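Local structure of histidinol-phosphate aminotransferase (Clostridium acetobutylicum, 3FTB) at residues 276-281 / 346-351; 298-303 / 339-344; 286-291 / 352-357; 34-39 / 266-271. The protein probably transfers amino groups with the help of pyridoxal 5'-phosphate, as aminotransferases of fold type I do, acting as a histidinol-phosphate aminotransferase. All blocks are in the same frame, centred on the assembly; numbering follows the deposited sequence.

Contact 1 of 4, residues 276-281 / 346-351; sequences RKRFIE and KNTKFL
F279 and N347 meet at the centre of a nearly parallel helix pair that packs on the small-domain sheet of this aminotransferase fold. The axes of 276-281 and 346-351 run in the same direction within 8° and come within 11.0 Å of each other, a spacing that side chains must fill. With CG anti to the backbone N, the F279 ring leaves its helix alongside the partner and then turns its far end toward it. The F279 and N347 side chains cross at about a right angle, yet amide and ring planes are only about 31° apart, and ND2 of N347 lies 3.5 Å from F279 CD1. The amide is held from outside: Y31 and the backbone N of K342 engage OD1, and E275 takes a bond from ND2. Farther along, F279 CZ lies 3.7 Å from F350 CD2, which approaches the F279 ring at its edge; the two rings form an oblique pair. L351 adds its CG beside F279 CE1 at 4.2 Å. On another flank of the interface R278 passes N347 in the opposite direction, its guanidinium nearly coplanar with the amide, and is bent at chi3. Its strongest partner is E275, through a salt bridge at NH2, while T348 OG1 also bonds to the carbonyl O of E344. Between the two segments, R278 NH2 donates to T348 OG1 over 3.1 Å, with the hydroxyl oxygen tilted 25° from the guanidinium plane.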
loop_
_atom_site.group_PDB
_atom_site.type_symbol
_atom_site.label_atom_id
_atom_site.label_comp_id
_atom_site.label_asym_id
_atom_site.label_seq_id
_atom_site.Cartn_x
_atom_site.Cartn_y
_atom_site.Cartn_z
ATOM N N ARG A 276 -31.236 10.716 5.533
ATOM C CA ARG A 276 -31.475 10.173 4.200
ATOM C C ARG A 276 -32.945 10.313 3.843
ATOM O O ARG A 276 -33.284 10.679 2.724
ATOM C CB ARG A 276 -31.043 8.708 4.076
ATOM C CG ARG A 276 -31.262 8.122 2.674
ATOM C CD ARG A 276 -30.772 6.681 2.554
ATOM N NE ARG A 276 -31.183 5.867 3.697
ATOM C CZ ARG A 276 -30.355 5.112 4.418
ATOM N NH1 ARG A 276 -29.069 5.041 4.095
ATOM N NH2 ARG A 276 -30.813 4.424 5.459
ATOM N N LYS A 277 -33.811 10.022 4.808
ATOM C CA LYS A 277 -35.254 10.068 4.594
ATOM C C LYS A 277 -35.740 11.482 4.285
ATOM O O LYS A 277 -36.581 11.674 3.408
ATOM C CB LYS A 277 -36.001 9.501 5.810
ATOM C CG LYS A 277 -37.480 9.246 5.572
ATOM C CD LYS A 277 -38.135 8.628 6.798
ATOM C CE LYS A 277 -39.651 8.580 6.645
ATOM N NZ LYS A 277 -40.249 9.942 6.538
ATOM N N ARG A 278 -35.204 12.463 5.004
ATOM C CA ARG A 278 -35.581 13.858 4.802
ATOM C C ARG A 278 -35.019 14.386 3.489
ATOM O O ARG A 278 -35.741 14.946 2.667
ATOM C CB ARG A 278 -35.073 14.728 5.958
ATOM C CG ARG A 278 -35.631 16.145 5.963
ATOM C CD ARG A 278 -34.859 17.047 6.915
ATOM N NE ARG A 278 -33.521 17.344 6.411
ATOM C CZ ARG A 278 -33.139 18.532 5.949
ATOM N NH1 ARG A 278 -33.995 19.541 5.929
ATOM N NH2 ARG A 278 -31.898 18.713 5.510
ATOM N N PHE A 279 -33.716 14.211 3.312
ATOM C CA PHE A 279 -33.027 14.661 2.110
ATOM C C PHE A 279 -33.834 14.308 0.851
ATOM O O PHE A 279 -34.044 15.149 -0.032
ATOM C CB PHE A 279 -31.615 14.046 2.056
ATOM C CG PHE A 279 -30.709 14.696 1.049
ATOM C CD1 PHE A 279 -30.373 16.039 1.161
ATOM C CD2 PHE A 279 -30.205 13.975 -0.018
ATOM C CE1 PHE A 279 -29.549 16.635 0.242
ATOM C CE2 PHE A 279 -29.382 14.575 -0.946
ATOM C CZ PHE A 279 -29.055 15.910 -0.813
ATOM N N ILE A 280 -34.306 13.068 0.788
ATOM C CA ILE A 280 -35.028 12.582 -0.380
ATOM C C ILE A 280 -36.405 13.240 -0.536
ATOM O O ILE A 280 -36.919 13.359 -1.654
ATOM C CB ILE A 280 -35.185 11.047 -0.347
ATOM C CG1 ILE A 280 -33.954 10.351 -0.951
ATOM C CG2 ILE A 280 -36.435 10.623 -1.106
ATOM C CD1 ILE A 280 -32.608 10.810 -0.397
ATOM N N GLU A 281 -37.008 13.664 0.572
ATOM C CA GLU A 281 -38.313 14.331 0.496
ATOM C C GLU A 281 -38.120 15.750 0.005
ATOM O O GLU A 281 -38.888 16.240 -0.824
ATOM C CB GLU A 281 -39.043 14.307 1.843
ATOM C CG GLU A 281 -39.684 12.950 2.153
ATOM C CD GLU A 281 -39.999 12.760 3.625
ATOM O OE1 GLU A 281 -39.357 13.444 4.453
ATOM O OE2 GLU A 281 -40.879 11.927 3.953
ATOM N N LYS A 346 -25.235 20.930 6.191
ATOM C CA LYS A 346 -24.684 21.005 4.838
ATOM C C LYS A 346 -25.744 20.708 3.771
ATOM O O LYS A 346 -25.749 21.313 2.695
ATOM C CB LYS A 346 -23.493 20.047 4.677
ATOM C CG LYS A 346 -22.268 20.427 5.509
ATOM C CD LYS A 346 -21.004 19.753 4.985
ATOM C CE LYS A 346 -19.845 19.914 5.946
ATOM N NZ LYS A 346 -20.157 19.266 7.247
ATOM N N ASN A 347 -26.635 19.769 4.088
ATOM C CA ASN A 347 -27.698 19.341 3.190
ATOM C C ASN A 347 -28.734 20.437 2.924
ATOM O O ASN A 347 -29.186 20.626 1.793
ATOM C CB ASN A 347 -28.384 18.092 3.758
ATOM C CG ASN A 347 -27.633 16.809 3.431
ATOM O OD1 ASN A 347 -26.587 16.832 2.771
ATOM N ND2 ASN A 347 -28.170 15.683 3.883
ATOM N N THR A 348 -29.123 21.152 3.972
ATOM C CA THR A 348 -30.082 22.231 3.813
ATOM C C THR A 348 -29.450 23.346 2.983
ATOM O O THR A 348 -30.099 23.959 2.141
ATOM C CB THR A 348 -30.549 22.769 5.174
ATOM O OG1 THR A 348 -31.251 21.736 5.882
ATOM C CG2 THR A 348 -31.467 23.972 4.986
ATOM N N LYS A 349 -28.164 23.589 3.211
ATOM C CA LYS A 349 -27.428 24.567 2.421
ATOM C C LYS A 349 -27.426 24.137 0.958
ATOM O O LYS A 349 -27.769 24.912 0.064
ATOM C CB LYS A 349 -25.994 24.686 2.934
ATOM C CG LYS A 349 -25.319 25.992 2.562
ATOM C CD LYS A 349 -23.812 25.902 2.693
ATOM C CE LYS A 349 -23.171 27.278 2.579
ATOM N NZ LYS A 349 -23.719 28.254 3.574
ATOM N N PHE A 350 -27.031 22.890 0.726
ATOM C CA PHE A 350 -27.061 22.282 -0.604
ATOM C C PHE A 350 -28.390 22.499 -1.354
ATOM O O PHE A 350 -28.408 22.971 -2.500
ATOM C CB PHE A 350 -26.771 20.781 -0.479
ATOM C CG PHE A 350 -26.873 20.041 -1.774
ATOM C CD1 PHE A 350 -25.878 20.167 -2.741
ATOM C CD2 PHE A 350 -27.967 19.223 -2.035
ATOM C CE1 PHE A 350 -25.966 19.489 -3.944
ATOM C CE2 PHE A 350 -28.066 18.538 -3.241
ATOM C CZ PHE A 350 -27.062 18.675 -4.197
ATOM N N LEU A 351 -29.492 22.139 -0.695
ATOM C CA LEU A 351 -30.832 22.216 -1.268
ATOM C C LEU A 351 -31.225 23.655 -1.565
ATOM O O LEU A 351 -31.877 23.936 -2.576
ATOM C CB LEU A 351 -31.858 21.595 -0.310
ATOM C CG LEU A 351 -31.937 20.071 -0.150
ATOM C CD1 LEU A 351 -32.465 19.700 1.228
ATOM C CD2 LEU A 351 -32.799 19.445 -1.251
#

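Contact 2 of 4, residues 298-303 / 339-344; sequences NFVLCR and FAIKDE
V300 and F339 form an antiparallel hydrogen-bonded pair in the mixed sheet of the small domain, and the neighbouring F299 and A340 form a non-hydrogen-bonded one. Three backbone bonds make the seam. V300 N reaches F339 O at 3.0 Å, F339 N returns to V300 O at 3.1 Å, and I341 N gives a 2.9 Å bond to N298 O. This last bond carries the pairing beyond the end of strand 336-340. Between the bonds, F299 CA makes a 3.3 Å CA-H...O contact with F339 O, which therefore has two partners.

The apolar contacts gather on the V300-F339 face, where F279 and L283 of helix 262-285 cover V300 and F350 of helix 344-359 meets F339. V300 CG1 packs on F339 CB at 3.9 Å, and I341 CD1 lies 4.2 Å from V300 CB. C302, with SG beside its backbone N (chi1 -57°), brings the sulfur obliquely up to the F339 ring, 4.8 Å from its centroid.

Polar contacts continue past the strand end. A water accepts from N298 ND2 and donates to I341 O, while ND2 also bonds N34 O. Where direct pairing ends, the ND2 of the buried N298 is thus satisfied by water and a loop carbonyl together.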
loop_
_atom_site.group_PDB
_atom_site.type_symbol
_atom_site.label_atom_id
_atom_site.label_comp_id
_atom_site.label_asym_id
_atom_site.label_seq_id
_atom_site.Cartn_x
_atom_site.Cartn_y
_atom_site.Cartn_z
ATOM N N ASN A 298 -25.199 6.404 1.692
ATOM C CA ASN A 298 -25.113 7.861 1.862
ATOM C C ASN A 298 -25.005 8.670 0.554
ATOM O O ASN A 298 -24.255 9.653 0.471
ATOM C CB ASN A 298 -23.979 8.224 2.829
ATOM C CG ASN A 298 -22.619 7.831 2.294
ATOM O OD1 ASN A 298 -22.492 6.821 1.608
ATOM N ND2 ASN A 298 -21.599 8.640 2.581
ATOM N N PHE A 299 -25.788 8.271 -0.451
ATOM C CA PHE A 299 -25.886 9.011 -1.703
ATOM C C PHE A 299 -27.201 8.700 -2.419
ATOM O O PHE A 299 -27.844 7.688 -2.141
ATOM C CB PHE A 299 -24.695 8.704 -2.610
ATOM C CG PHE A 299 -24.468 7.237 -2.820
ATOM C CD1 PHE A 299 -25.179 6.542 -3.785
ATOM C CD2 PHE A 299 -23.548 6.547 -2.043
ATOM C CE1 PHE A 299 -24.979 5.183 -3.975
ATOM C CE2 PHE A 299 -23.348 5.200 -2.224
ATOM C CZ PHE A 299 -24.060 4.514 -3.195
ATOM N N VAL A 300 -27.581 9.576 -3.345
ATOM C CA VAL A 300 -28.868 9.490 -4.034
ATOM C C VAL A 300 -28.723 9.826 -5.533
ATOM O O VAL A 300 -28.088 10.823 -5.886
ATOM C CB VAL A 300 -29.882 10.458 -3.372
ATOM C CG1 VAL A 300 -29.372 11.902 -3.446
ATOM C CG2 VAL A 300 -31.260 10.323 -3.999
ATOM N N LEU A 301 -29.299 8.995 -6.408
ATOM C CA LEU A 301 -29.265 9.248 -7.862
ATOM C C LEU A 301 -30.538 9.933 -8.385
ATOM O O LEU A 301 -31.640 9.370 -8.325
ATOM C CB LEU A 301 -29.042 7.945 -8.649
ATOM C CG LEU A 301 -29.046 8.055 -10.180
ATOM C CD1 LEU A 301 -27.701 8.561 -10.676
ATOM C CD2 LEU A 301 -29.401 6.722 -10.837
ATOM N N CYS A 302 -30.372 11.134 -8.926
ATOM C CA CYS A 302 -31.498 11.915 -9.421
ATOM C C CYS A 302 -31.536 12.008 -10.956
ATOM O O CYS A 302 -30.515 12.211 -11.611
ATOM C CB CYS A 302 -31.501 13.307 -8.768
ATOM S SG CYS A 302 -31.565 13.264 -6.946
ATOM N N ARG A 303 -32.721 11.807 -11.514
ATOM C CA ARG A 303 -32.988 12.083 -12.926
ATOM C C ARG A 303 -33.487 13.521 -13.037
ATOM O O ARG A 303 -34.291 13.961 -12.221
ATOM C CB ARG A 303 -34.053 11.125 -13.444
ATOM C CG ARG A 303 -34.296 11.200 -14.925
ATOM C CD ARG A 303 -33.283 10.386 -15.689
ATOM N NE ARG A 303 -33.443 10.554 -17.130
ATOM C CZ ARG A 303 -34.137 9.731 -17.912
ATOM N NH1 ARG A 303 -34.221 9.968 -19.214
ATOM N NH2 ARG A 303 -34.737 8.669 -17.395
ATOM N N PHE A 339 -25.767 12.863 -5.907
ATOM C CA PHE A 339 -25.515 13.756 -4.782
ATOM C C PHE A 339 -25.134 12.945 -3.549
ATOM O O PHE A 339 -25.710 11.887 -3.281
ATOM C CB PHE A 339 -26.752 14.608 -4.446
ATOM C CG PHE A 339 -27.296 15.413 -5.607
ATOM C CD1 PHE A 339 -26.492 15.739 -6.706
ATOM C CD2 PHE A 339 -28.613 15.877 -5.583
ATOM C CE1 PHE A 339 -27.000 16.495 -7.770
ATOM C CE2 PHE A 339 -29.125 16.636 -6.641
ATOM C CZ PHE A 339 -28.304 16.944 -7.732
ATOM N N ALA A 340 -24.183 13.452 -2.779
ATOM C CA ALA A 340 -23.870 12.830 -1.501
ATOM C C ALA A 340 -24.951 13.193 -0.491
ATOM O O ALA A 340 -25.683 14.157 -0.675
ATOM C CB ALA A 340 -22.501 13.268 -1.004
ATOM N N ILE A 341 -25.061 12.399 0.564
ATOM C CA ILE A 341 -25.961 12.709 1.663
ATOM C C ILE A 341 -25.092 12.903 2.894
ATOM O O ILE A 341 -24.455 11.959 3.357
ATOM C CB ILE A 341 -27.018 11.586 1.886
ATOM C CG1 ILE A 341 -27.867 11.412 0.626
ATOM C CG2 ILE A 341 -27.913 11.901 3.088
ATOM C CD1 ILE A 341 -28.989 10.422 0.775
ATOM N N LYS A 342 -25.041 14.140 3.385
ATOM C CA LYS A 342 -24.219 14.494 4.533
ATOM C C LYS A 342 -25.107 14.774 5.726
ATOM O O LYS A 342 -26.213 14.243 5.825
ATOM C CB LYS A 342 -23.385 15.735 4.216
ATOM C CG LYS A 342 -22.613 15.605 2.923
ATOM C CD LYS A 342 -21.901 16.881 2.548
ATOM C CE LYS A 342 -21.006 16.657 1.342
ATOM N NZ LYS A 342 -19.816 15.840 1.692
ATOM N N ASP A 343 -24.617 15.623 6.624
ATOM C CA ASP A 343 -25.392 16.080 7.770
ATOM C C ASP A 343 -26.429 17.147 7.366
ATOM O O ASP A 343 -26.273 17.845 6.360
ATOM C CB ASP A 343 -24.451 16.633 8.834
ATOM C CG ASP A 343 -23.508 17.693 8.284
ATOM O OD1 ASP A 343 -23.696 18.883 8.609
ATOM O OD2 ASP A 343 -22.581 17.343 7.524
ATOM N N GLU A 344 -27.488 17.259 8.163
ATOM C CA GLU A 344 -28.600 18.169 7.894
ATOM C C GLU A 344 -28.182 19.602 7.526
ATOM O O GLU A 344 -28.752 20.216 6.621
ATOM C CB GLU A 344 -29.562 18.165 9.094
ATOM C CG GLU A 344 -30.883 18.916 8.875
ATOM C CD GLU A 344 -32.066 18.268 9.604
ATOM O OE1 GLU A 344 -31.903 17.150 10.137
ATOM O OE2 GLU A 344 -33.162 18.866 9.639
HETATM O O HOH W 1 -21.893 11.101 3.394
#

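Contact 3 of 4, residues 286-291 / 352-357; sequences IGFIKR and RALKGV
I286 reaches across to L354 and K355 from the turn that follows helix 262-285. From CB its two branches part: CG2 stays with its own segment, over one face of the F288 ring, and lies 4.2 Å from L354 O, while CG1 sits beside the backbone N (chi1 -45°) and passes 4.1 Å from K355 NZ. At the tip, CD1 presses on L354 CB at 3.4 Å, tighter than usual for two carbons, with L354 CD2 close by; the two side chains cross at about a right angle. K355 starts away from the turn, but its chain bends back at chi4 and sets NZ 3.7 Å from I286 CD1. This is the outer end of the small domain, where the C-terminal helix 344-359 lies against the turn leading into strand 289-293. F288 fills the next position: its ring presents an edge to the backbone oxygen of L354, with CE2 3.2 Å from L354 O, and CZ packs on L354 CG. L316 of helix 309-317 touches both L354 and V357, whose CG1 is 4.2 Å from F288 CE2.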
loop_
_atom_site.group_PDB
_atom_site.type_symbol
_atom_site.label_atom_id
_atom_site.label_comp_id
_atom_site.label_asym_id
_atom_site.label_seq_id
_atom_site.Cartn_x
_atom_site.Cartn_y
_atom_site.Cartn_z
ATOM N N ILE A 286 -38.058 19.531 -5.473
ATOM C CA ILE A 286 -37.326 20.363 -6.434
ATOM C C ILE A 286 -37.800 20.102 -7.861
ATOM O O ILE A 286 -37.936 18.947 -8.274
ATOM C CB ILE A 286 -35.792 20.188 -6.283
ATOM C CG1 ILE A 286 -35.423 20.225 -4.801
ATOM C CG2 ILE A 286 -35.031 21.252 -7.074
ATOM C CD1 ILE A 286 -34.089 20.802 -4.522
ATOM N N GLY A 287 -38.069 21.180 -8.599
ATOM C CA GLY A 287 -38.753 21.095 -9.876
ATOM C C GLY A 287 -38.033 20.379 -11.004
ATOM O O GLY A 287 -38.661 19.655 -11.792
ATOM N N PHE A 288 -36.723 20.582 -11.105
ATOM C CA PHE A 288 -35.968 19.916 -12.160
ATOM C C PHE A 288 -35.609 18.502 -11.743
ATOM O O PHE A 288 -35.193 17.690 -12.572
ATOM C CB PHE A 288 -34.723 20.706 -12.567
ATOM C CG PHE A 288 -33.824 21.051 -11.427
ATOM C CD1 PHE A 288 -32.912 20.138 -10.963
ATOM C CD2 PHE A 288 -33.884 22.298 -10.834
ATOM C CE1 PHE A 288 -32.077 20.456 -9.923
ATOM C CE2 PHE A 288 -33.055 22.622 -9.791
ATOM C CZ PHE A 288 -32.149 21.702 -9.333
ATOM N N ILE A 289 -35.786 18.210 -10.454
ATOM C CA ILE A 289 -35.655 16.844 -9.967
ATOM C C ILE A 289 -36.871 16.045 -10.398
ATOM O O ILE A 289 -37.906 16.069 -9.737
ATOM C CB ILE A 289 -35.516 16.768 -8.447
ATOM C CG1 ILE A 289 -34.341 17.620 -7.966
ATOM C CG2 ILE A 289 -35.318 15.312 -8.018
ATOM C CD1 ILE A 289 -33.030 16.889 -7.980
ATOM N N LYS A 290 -36.719 15.350 -11.523
ATOM C CA LYS A 290 -37.786 14.591 -12.164
ATOM C C LYS A 290 -38.042 13.280 -11.433
ATOM O O LYS A 290 -39.193 12.866 -11.255
ATOM C CB LYS A 290 -37.430 14.337 -13.637
ATOM C CG LYS A 290 -38.048 13.082 -14.228
ATOM C CD LYS A 290 -37.635 12.891 -15.693
ATOM C CE LYS A 290 -38.437 13.790 -16.622
ATOM N NZ LYS A 290 -38.057 13.649 -18.063
ATOM N N ARG A 291 -36.963 12.627 -11.014
ATOM C CA ARG A 291 -37.068 11.402 -10.231
ATOM C C ARG A 291 -35.879 11.199 -9.304
ATOM O O ARG A 291 -34.714 11.346 -9.696
ATOM C CB ARG A 291 -37.223 10.174 -11.134
ATOM C CG ARG A 291 -37.257 8.874 -10.347
ATOM C CD ARG A 291 -37.362 7.635 -11.226
ATOM N NE ARG A 291 -37.376 6.422 -10.407
ATOM C CZ ARG A 291 -37.460 5.181 -10.882
ATOM N NH1 ARG A 291 -37.545 4.958 -12.187
ATOM N NH2 ARG A 291 -37.463 4.156 -10.042
ATOM N N ARG A 352 -30.836 24.567 -0.676
ATOM C CA ARG A 352 -31.158 25.972 -0.864
ATOM C C ARG A 352 -30.427 26.583 -2.050
ATOM O O ARG A 352 -30.762 27.674 -2.482
ATOM C CB ARG A 352 -30.911 26.763 0.415
ATOM C CG ARG A 352 -31.799 26.290 1.558
ATOM C CD ARG A 352 -31.566 27.083 2.831
ATOM N NE ARG A 352 -30.145 27.186 3.151
ATOM C CZ ARG A 352 -29.667 27.681 4.288
ATOM N NH1 ARG A 352 -30.501 28.115 5.225
ATOM N NH2 ARG A 352 -28.356 27.739 4.488
ATOM N N ALA A 353 -29.437 25.871 -2.578
ATOM C CA ALA A 353 -28.787 26.275 -3.817
ATOM C C ALA A 353 -29.538 25.672 -5.005
ATOM O O ALA A 353 -29.706 26.322 -6.042
ATOM C CB ALA A 353 -27.340 25.833 -3.822
ATOM N N LEU A 354 -29.977 24.424 -4.842
ATOM C CA LEU A 354 -30.771 23.725 -5.851
ATOM C C LEU A 354 -32.036 24.507 -6.128
ATOM O O LEU A 354 -32.507 24.578 -7.260
ATOM C CB LEU A 354 -31.158 22.334 -5.355
ATOM C CG LEU A 354 -30.421 21.128 -5.932
ATOM C CD1 LEU A 354 -28.924 21.372 -6.001
ATOM C CD2 LEU A 354 -30.718 19.903 -5.105
ATOM N N LYS A 355 -32.589 25.075 -5.066
ATOM C CA LYS A 355 -33.770 25.916 -5.150
ATOM C C LYS A 355 -33.489 27.222 -5.909
ATOM O O LYS A 355 -34.297 27.669 -6.736
ATOM C CB LYS A 355 -34.296 26.191 -3.731
ATOM C CG LYS A 355 -34.952 24.986 -3.075
ATOM C CD LYS A 355 -34.879 25.049 -1.551
ATOM C CE LYS A 355 -35.595 23.864 -0.905
ATOM N NZ LYS A 355 -35.131 22.535 -1.416
ATOM N N GLY A 356 -32.338 27.831 -5.634
ATOM C CA GLY A 356 -31.962 29.046 -6.328
ATOM C C GLY A 356 -31.782 28.786 -7.811
ATOM O O GLY A 356 -32.059 29.640 -8.634
ATOM N N VAL A 357 -31.306 27.596 -8.155
ATOM C CA VAL A 357 -31.192 27.216 -9.553
ATOM C C VAL A 357 -32.585 27.091 -10.156
ATOM O O VAL A 357 -32.855 27.678 -11.213
ATOM C CB VAL A 357 -30.421 25.890 -9.738
ATOM C CG1 VAL A 357 -30.370 25.507 -11.216
ATOM C CG2 VAL A 357 -29.017 25.999 -9.156
#

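Contact 4 of 4, residues 34-39 / 266-271; sequences NINPLG and EESLLW
W271 has its CG anti to the backbone N (chi1 155°), which swings the indole from its helix toward P37, while L38 keeps CG beside its own N (chi1 -71°) and slides past W271 in the opposite direction. P37 covers one face of the indole, its CG 3.3 Å above the W271 ring plane and offset toward the rim. L38 CD1 fits into the angle between helix and ring, 3.3 Å from W271 CB and 3.6 Å from S268 CA. Its other methyl, CD2, comes within 3.3 Å of E267 OE1. An Asx turn shapes this bend of the loop: N36 OD1 accepts from L38 N at 2.8 Å in the carbonyl plane. Other groups engage the polar ends: N36 ND2 bonds F216 O, S268 OG bonds Y264 O, and W271 NE1 donates to K342 O, which probably helps hold the indole's rotation. Between these two segments the contact is therefore mainly apolar packing, with G39 O and Y264 OH adding a hydrogen bond just outside the helical segment.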
loop_
_atom_site.group_PDB
_atom_site.type_symbol
_atom_site.label_atom_id
_atom_site.label_comp_id
_atom_site.label_asym_id
_atom_site.label_seq_id
_atom_site.Cartn_x
_atom_site.Cartn_y
_atom_site.Cartn_z
ATOM N N ASN A 34 -18.505 10.917 -1.011
ATOM C CA ASN A 34 -19.386 10.176 -0.114
ATOM C C ASN A 34 -18.659 9.618 1.107
ATOM O O ASN A 34 -18.735 8.430 1.404
ATOM C CB ASN A 34 -20.080 9.033 -0.858
ATOM C CG ASN A 34 -20.644 9.457 -2.207
ATOM O OD1 ASN A 34 -20.543 8.716 -3.180
ATOM N ND2 ASN A 34 -21.248 10.637 -2.268
ATOM N N ILE A 35 -17.946 10.481 1.816
ATOM C CA ILE A 35 -17.322 10.086 3.067
ATOM C C ILE A 35 -18.252 10.496 4.194
ATOM O O ILE A 35 -18.967 11.489 4.077
ATOM C CB ILE A 35 -15.938 10.748 3.265
ATOM C CG1 ILE A 35 -15.035 10.482 2.048
ATOM C CG2 ILE A 35 -15.275 10.274 4.585
ATOM C CD1 ILE A 35 -14.799 8.991 1.727
ATOM N N ASN A 36 -18.246 9.711 5.268
ATOM C CA ASN A 36 -19.062 9.957 6.453
ATOM C C ASN A 36 -18.774 11.334 7.044
ATOM O O ASN A 36 -17.622 11.676 7.297
ATOM C CB ASN A 36 -18.790 8.850 7.485
ATOM C CG ASN A 36 -19.784 8.839 8.634
ATOM O OD1 ASN A 36 -20.099 9.878 9.216
ATOM N ND2 ASN A 36 -20.257 7.647 8.989
ATOM N N PRO A 37 -19.828 12.129 7.273
ATOM C CA PRO A 37 -19.738 13.508 7.751
ATOM C C PRO A 37 -19.478 13.576 9.256
ATOM O O PRO A 37 -18.970 14.582 9.755
ATOM C CB PRO A 37 -21.138 14.031 7.442
ATOM C CG PRO A 37 -21.967 12.883 7.826
ATOM C CD PRO A 37 -21.237 11.724 7.162
ATOM N N LEU A 38 -19.831 12.510 9.967
ATOM C CA LEU A 38 -19.675 12.462 11.416
ATOM C C LEU A 38 -18.220 12.287 11.842
ATOM O O LEU A 38 -17.935 12.003 13.008
ATOM C CB LEU A 38 -20.558 11.364 12.001
ATOM C CG LEU A 38 -22.025 11.785 11.907
ATOM C CD1 LEU A 38 -22.952 10.602 11.663
ATOM C CD2 LEU A 38 -22.422 12.561 13.153
ATOM N N GLY A 39 -17.310 12.462 10.883
ATOM C CA GLY A 39 -15.881 12.502 11.140
ATOM C C GLY A 39 -15.212 11.218 11.592
ATOM O O GLY A 39 -15.831 10.157 11.653
ATOM N N GLU A 266 -23.340 3.619 15.904
ATOM C CA GLU A 266 -24.764 3.825 16.187
ATOM C C GLU A 266 -25.187 5.279 16.013
ATOM O O GLU A 266 -26.320 5.581 15.613
ATOM C CB GLU A 266 -25.094 3.365 17.606
ATOM C CG GLU A 266 -24.996 1.869 17.822
ATOM C CD GLU A 266 -25.226 1.488 19.271
ATOM O OE1 GLU A 266 -25.562 0.313 19.530
ATOM O OE2 GLU A 266 -25.073 2.367 20.150
ATOM N N GLU A 267 -24.270 6.177 16.347
ATOM C CA GLU A 267 -24.492 7.599 16.169
ATOM C C GLU A 267 -24.565 7.886 14.664
ATOM O O GLU A 267 -25.244 8.810 14.211
ATOM C CB GLU A 267 -23.350 8.383 16.828
ATOM C CG GLU A 267 -23.600 9.882 16.979
ATOM C CD GLU A 267 -22.317 10.707 16.931
ATOM O OE1 GLU A 267 -22.341 11.810 16.339
ATOM O OE2 GLU A 267 -21.290 10.249 17.474
ATOM N N SER A 268 -23.871 7.058 13.892
ATOM C CA SER A 268 -23.818 7.202 12.444
ATOM C C SER A 268 -25.125 6.717 11.796
ATOM O O SER A 268 -25.728 7.430 10.992
ATOM C CB SER A 268 -22.589 6.467 11.880
ATOM O OG SER A 268 -21.378 7.072 12.320
ATOM N N LEU A 269 -25.561 5.509 12.145
ATOM C CA LEU A 269 -26.877 5.022 11.724
ATOM C C LEU A 269 -27.971 6.023 12.091
ATOM O O LEU A 269 -28.883 6.289 11.306
ATOM C CB LEU A 269 -27.181 3.666 12.365
ATOM C CG LEU A 269 -26.847 2.420 11.540
ATOM C CD1 LEU A 269 -25.969 2.755 10.342
ATOM C CD2 LEU A 269 -26.206 1.344 12.409
ATOM N N LEU A 270 -27.869 6.572 13.297
ATOM C CA LEU A 270 -28.798 7.582 13.775
ATOM C C LEU A 270 -28.868 8.709 12.743
ATOM O O LEU A 270 -29.918 9.325 12.516
ATOM C CB LEU A 270 -28.305 8.122 15.119
ATOM C CG LEU A 270 -29.284 8.113 16.291
ATOM C CD1 LEU A 270 -28.926 9.210 17.281
ATOM C CD2 LEU A 270 -30.724 8.262 15.811
ATOM N N TRP A 271 -27.732 8.965 12.106
ATOM C CA TRP A 271 -27.644 10.039 11.138
ATOM C C TRP A 271 -28.422 9.716 9.860
ATOM O O TRP A 271 -29.505 10.259 9.660
ATOM C CB TRP A 271 -26.178 10.404 10.869
ATOM C CG TRP A 271 -25.954 11.030 9.546
ATOM C CD1 TRP A 271 -26.560 12.149 9.052
ATOM C CD2 TRP A 271 -25.055 10.579 8.531
ATOM N NE1 TRP A 271 -26.099 12.416 7.788
ATOM C CE2 TRP A 271 -25.173 11.469 7.444
ATOM C CE3 TRP A 271 -24.164 9.507 8.435
ATOM C CZ2 TRP A 271 -24.434 11.318 6.275
ATOM C CZ3 TRP A 271 -23.428 9.360 7.269
ATOM C CH2 TRP A 271 -23.572 10.255 6.205
#

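The four contacts illustrate how a small domain is assembled from one sheet and the helices packed on it. Contacts 1 and 2 have centres 8 Å apart; F279 CD2 lies 3.5 Å from I341 CG1, and F350 CZ is equally close to F339 CD2, joining the helix layer to the strands. Contact 3 extends the helix 344-359 side of contact 1, its centre 11 Å away, and reaches contact 2 through the sheet, where R303 N bonds R291 O at 2.7 Å. Contact 4 shares helix 262-285 with contact 1 and touches contact 2, their centres about 13 Å apart, where A340 CB packs against N34 ND2. Contacts 3 and 4, about 25 Å apart between centres, do not touch.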